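Local coordinates for protein dipeptide Epimerase (Enterococcus faecalis V583, PDB 3JVA) that belongs to the mandelate racemase/muconate lactonizing enzyme family of the enolase superfamily and carries a magnesium ion in its barrel domain, at residues M1-I13 / I66-F79. Numbering follows the deposited sequence.
Sequences MKIKQVHVRASKI and IELFGQAIIGLNPF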
# COMPACT_ATOMS: atom_id res chain seq x y z
N MET B 1 42.58 14.51 -26.23
CA MET B 1 42.57 13.27 -27.05
C MET B 1 41.30 13.27 -27.89
O MET B 1 40.24 13.68 -27.41
CB MET B 1 42.64 12.04 -26.14
CG MET B 1 42.77 10.70 -26.87
SD MET B 1 43.25 9.35 -25.74
CE MET B 1 42.00 9.55 -24.51
N LYS B 2 41.40 12.82 -29.13
CA LYS B 2 40.26 12.80 -30.03
C LYS B 2 40.23 11.56 -30.91
O LYS B 2 41.26 11.14 -31.44
CB LYS B 2 40.27 14.06 -30.90
CG LYS B 2 39.22 14.09 -31.99
CD LYS B 2 39.33 15.35 -32.85
CE LYS B 2 38.77 16.58 -32.14
NZ LYS B 2 39.50 16.89 -30.88
N ILE B 3 39.04 10.98 -31.07
CA ILE B 3 38.87 9.79 -31.89
C ILE B 3 39.05 10.13 -33.37
O ILE B 3 38.38 11.02 -33.90
CB ILE B 3 37.47 9.17 -31.69
CG1 ILE B 3 37.35 8.63 -30.26
CG2 ILE B 3 37.22 8.06 -32.71
CD1 ILE B 3 35.98 8.07 -29.92
N LYS B 4 39.95 9.43 -34.03
CA LYS B 4 40.20 9.66 -35.45
C LYS B 4 39.37 8.71 -36.31
O LYS B 4 38.76 9.11 -37.30
CB LYS B 4 41.68 9.47 -35.78
CG LYS B 4 41.99 9.65 -37.27
CD LYS B 4 43.46 9.46 -37.57
CE LYS B 4 43.73 9.65 -39.05
NZ LYS B 4 45.18 9.52 -39.38
N GLN B 5 39.35 7.45 -35.92
CA GLN B 5 38.60 6.46 -36.68
C GLN B 5 38.24 5.28 -35.80
O GLN B 5 38.89 5.02 -34.78
CB GLN B 5 39.44 5.99 -37.87
CG GLN B 5 38.72 5.06 -38.84
CD GLN B 5 37.43 5.67 -39.38
OE1 GLN B 5 36.37 5.54 -38.77
NE2 GLN B 5 37.53 6.35 -40.52
N VAL B 6 37.19 4.57 -36.19
CA VAL B 6 36.72 3.40 -35.47
C VAL B 6 36.72 2.24 -36.46
O VAL B 6 36.02 2.28 -37.47
CB VAL B 6 35.29 3.62 -34.94
CG1 VAL B 6 34.77 2.34 -34.28
CG2 VAL B 6 35.27 4.78 -33.95
N HIS B 7 37.51 1.21 -36.18
CA HIS B 7 37.61 0.05 -37.05
C HIS B 7 36.93 -1.15 -36.39
O HIS B 7 37.08 -1.35 -35.18
CB HIS B 7 39.08 -0.29 -37.30
CG HIS B 7 39.91 0.89 -37.71
ND1 HIS B 7 40.86 1.45 -36.89
CD2 HIS B 7 39.90 1.63 -38.85
CE1 HIS B 7 41.42 2.48 -37.51
NE2 HIS B 7 40.85 2.61 -38.70
N VAL B 8 36.19 -1.93 -37.16
CA VAL B 8 35.54 -3.12 -36.60
C VAL B 8 35.77 -4.34 -37.47
O VAL B 8 35.82 -4.24 -38.70
CB VAL B 8 34.00 -2.92 -36.42
CG1 VAL B 8 33.31 -2.81 -37.77
CG2 VAL B 8 33.43 -4.08 -35.61
N ARG B 9 35.93 -5.49 -36.83
CA ARG B 9 36.15 -6.74 -37.54
C ARG B 9 35.36 -7.85 -36.87
O ARG B 9 34.92 -7.71 -35.73
CB ARG B 9 37.64 -7.10 -37.54
CG ARG B 9 38.20 -7.61 -36.20
CD ARG B 9 39.68 -7.98 -36.36
NE ARG B 9 40.33 -8.56 -35.18
CZ ARG B 9 40.25 -9.84 -34.81
NH1 ARG B 9 39.52 -10.70 -35.52
NH2 ARG B 9 40.95 -10.28 -33.77
N ALA B 10 35.14 -8.94 -37.59
CA ALA B 10 34.45 -10.07 -37.02
C ALA B 10 35.57 -10.90 -36.42
O ALA B 10 36.72 -10.80 -36.86
CB ALA B 10 33.71 -10.85 -38.10
N SER B 11 35.24 -11.70 -35.41
CA SER B 11 36.23 -12.56 -34.77
C SER B 11 35.55 -13.89 -34.60
O SER B 11 34.43 -13.95 -34.10
CB SER B 11 36.63 -12.00 -33.41
OG SER B 11 37.52 -12.87 -32.71
N LYS B 12 36.22 -14.96 -35.02
CA LYS B 12 35.66 -16.30 -34.89
C LYS B 12 36.71 -17.21 -34.27
O LYS B 12 37.77 -17.45 -34.86
CB LYS B 12 35.24 -16.84 -36.26
CG LYS B 12 34.24 -15.96 -36.99
CD LYS B 12 33.79 -16.60 -38.29
CE LYS B 12 32.78 -15.72 -39.02
NZ LYS B 12 32.36 -16.33 -40.31
N ILE B 13 36.43 -17.69 -33.07
CA ILE B 13 37.36 -18.54 -32.35
C ILE B 13 36.67 -19.85 -31.99
O ILE B 13 35.64 -19.85 -31.32
CB ILE B 13 37.84 -17.84 -31.05
CG1 ILE B 13 38.56 -16.52 -31.39
CG2 ILE B 13 38.77 -18.75 -30.27
CD1 ILE B 13 39.94 -16.71 -32.02
N ILE B 66 27.72 -1.03 -34.64
CA ILE B 66 29.02 -0.49 -34.27
C ILE B 66 29.52 0.49 -35.33
O ILE B 66 30.08 1.53 -35.01
CB ILE B 66 30.07 -1.61 -34.07
CG1 ILE B 66 29.70 -2.43 -32.82
CG2 ILE B 66 31.47 -1.00 -33.92
CD1 ILE B 66 30.61 -3.61 -32.57
N GLU B 67 29.30 0.15 -36.60
CA GLU B 67 29.72 1.02 -37.70
C GLU B 67 29.01 2.37 -37.61
O GLU B 67 29.61 3.42 -37.85
CB GLU B 67 29.40 0.36 -39.04
CG GLU B 67 30.17 -0.93 -39.29
CD GLU B 67 31.55 -0.70 -39.89
OE1 GLU B 67 32.32 0.12 -39.33
OE2 GLU B 67 31.86 -1.34 -40.92
N LEU B 68 27.73 2.33 -37.26
CA LEU B 68 26.95 3.56 -37.12
C LEU B 68 27.50 4.39 -35.96
O LEU B 68 27.72 5.60 -36.10
CB LEU B 68 25.47 3.24 -36.89
CG LEU B 68 24.68 2.65 -38.06
CD1 LEU B 68 23.27 2.28 -37.61
CD2 LEU B 68 24.63 3.66 -39.21
N PHE B 69 27.74 3.74 -34.82
CA PHE B 69 28.28 4.42 -33.64
C PHE B 69 29.66 5.02 -33.96
O PHE B 69 29.94 6.17 -33.60
CB PHE B 69 28.48 3.44 -32.47
CG PHE B 69 27.21 2.91 -31.87
CD1 PHE B 69 25.98 3.55 -32.06
CD2 PHE B 69 27.26 1.80 -31.02
CE1 PHE B 69 24.83 3.10 -31.42
CE2 PHE B 69 26.11 1.34 -30.37
CZ PHE B 69 24.89 1.99 -30.57
N GLY B 70 30.50 4.22 -34.61
CA GLY B 70 31.85 4.66 -34.94
C GLY B 70 31.93 5.97 -35.71
O GLY B 70 32.72 6.85 -35.37
N GLN B 71 31.11 6.10 -36.74
CA GLN B 71 31.13 7.31 -37.54
C GLN B 71 30.54 8.50 -36.81
O GLN B 71 30.87 9.65 -37.11
CB GLN B 71 30.40 7.08 -38.86
CG GLN B 71 31.10 6.06 -39.76
CD GLN B 71 32.57 6.39 -39.94
OE1 GLN B 71 32.93 7.39 -40.55
NE2 GLN B 71 33.44 5.54 -39.39
N ALA B 72 29.68 8.24 -35.83
CA ALA B 72 29.06 9.30 -35.06
C ALA B 72 29.94 9.83 -33.94
O ALA B 72 29.72 10.94 -33.45
CB ALA B 72 27.72 8.83 -34.50
N ILE B 73 30.92 9.05 -33.51
CA ILE B 73 31.78 9.51 -32.42
C ILE B 73 33.14 10.05 -32.87
O ILE B 73 33.95 10.45 -32.04
CB ILE B 73 32.00 8.41 -31.35
CG1 ILE B 73 32.73 7.21 -31.94
CG2 ILE B 73 30.66 7.98 -30.76
CD1 ILE B 73 33.02 6.10 -30.92
N ILE B 74 33.41 10.07 -34.17
CA ILE B 74 34.68 10.60 -34.64
C ILE B 74 34.78 12.05 -34.16
O ILE B 74 33.80 12.80 -34.24
CB ILE B 74 34.80 10.56 -36.18
CG1 ILE B 74 34.86 9.10 -36.65
CG2 ILE B 74 36.04 11.32 -36.64
CD1 ILE B 74 34.89 8.93 -38.15
N GLY B 75 35.94 12.43 -33.64
CA GLY B 75 36.10 13.79 -33.16
C GLY B 75 35.83 13.98 -31.68
O GLY B 75 36.17 15.03 -31.12
N LEU B 76 35.22 12.99 -31.04
CA LEU B 76 34.94 13.07 -29.60
C LEU B 76 36.14 12.60 -28.79
O LEU B 76 37.00 11.87 -29.30
CB LEU B 76 33.72 12.21 -29.24
CG LEU B 76 32.39 12.57 -29.91
CD1 LEU B 76 31.30 11.62 -29.42
CD2 LEU B 76 32.02 14.00 -29.58
N ASN B 77 36.20 13.03 -27.54
CA ASN B 77 37.27 12.64 -26.63
C ASN B 77 36.83 11.35 -25.95
O ASN B 77 35.72 11.27 -25.44
CB ASN B 77 37.46 13.71 -25.56
CG ASN B 77 38.70 13.49 -24.71
OD1 ASN B 77 39.05 12.35 -24.39
ND2 ASN B 77 39.36 14.58 -24.34
N PRO B 78 37.68 10.31 -25.95
CA PRO B 78 37.30 9.04 -25.31
C PRO B 78 36.90 9.20 -23.84
O PRO B 78 36.11 8.42 -23.32
CB PRO B 78 38.55 8.18 -25.49
CG PRO B 78 39.07 8.64 -26.82
CD PRO B 78 38.95 10.15 -26.70
N PHE B 79 37.46 10.21 -23.18
CA PHE B 79 37.14 10.47 -21.77
C PHE B 79 35.72 10.98 -21.60
O PHE B 79 35.14 10.90 -20.52
CB PHE B 79 38.13 11.47 -21.18
CG PHE B 79 39.41 10.85 -20.73
CD1 PHE B 79 39.46 10.14 -19.54
CD2 PHE B 79 40.55 10.92 -21.52
CE1 PHE B 79 40.64 9.50 -19.14
CE2 PHE B 79 41.73 10.28 -21.13
CZ PHE B 79 41.77 9.57 -19.94
O HOH W 1 35.36 -0.83 -39.70
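Ile3 is gripped through both backbone polar atoms by the loop that follows helix 59-73. Its N donates to Leu76 O (2.8 Å, N-H...O angle 163°), and its O accepts from Gly75 N (2.8 Å). This two-bond bridge is made to a type II turn, Ile73 to Leu76, closed by Leu76 N donating to Ile73 O. The Ile3 side chain points into the same junction, where CD1 meets Ile73 CD1 at 3.7 Å while CG1 lies against Pro78 CG. Farther along, Val6 straddles Gly70, which has no side chain to intervene: both methyls lie near Gly70 CA, CG2 at 3.6 Å and CG1 slightly farther. Consistent with this, the axes of strand 3-13 and helix 66-73 approach to 7.5 Å, running antiparallel (172°), the strand-on-helix layer of the enolase-type N-terminal capping domain, whose antiparallel sheet pairs this strand with strand 29-38.

At one border Gln71 NE2 donates to Gln5 OE1 (3.0 Å), the amide planes only modestly turned against each other and the donor tilted from the Gln5 carbonyl plane. The bend at chi2 (56°) folds Gln5 back, and OE1 also accepts from Val6 N, so two donors fix its carbonyl. Lys4 and Gln5 form a classic beta bulge opposite Glu37. Val8 CG2 meets Ile66 CG2, while CG1 lies against the Glu67 carboxylate; here a water accepts from Val8 N and donates to Glu67 OE1. At the other end Met1 CE rests on Pro78 and 3.5 Å from Phe79 CE2. The Asn77 Asx turn, OD1 accepting from Phe79 N (2.9 Å), shapes that loop, and Leu116 of a second subunit packs on Phe79.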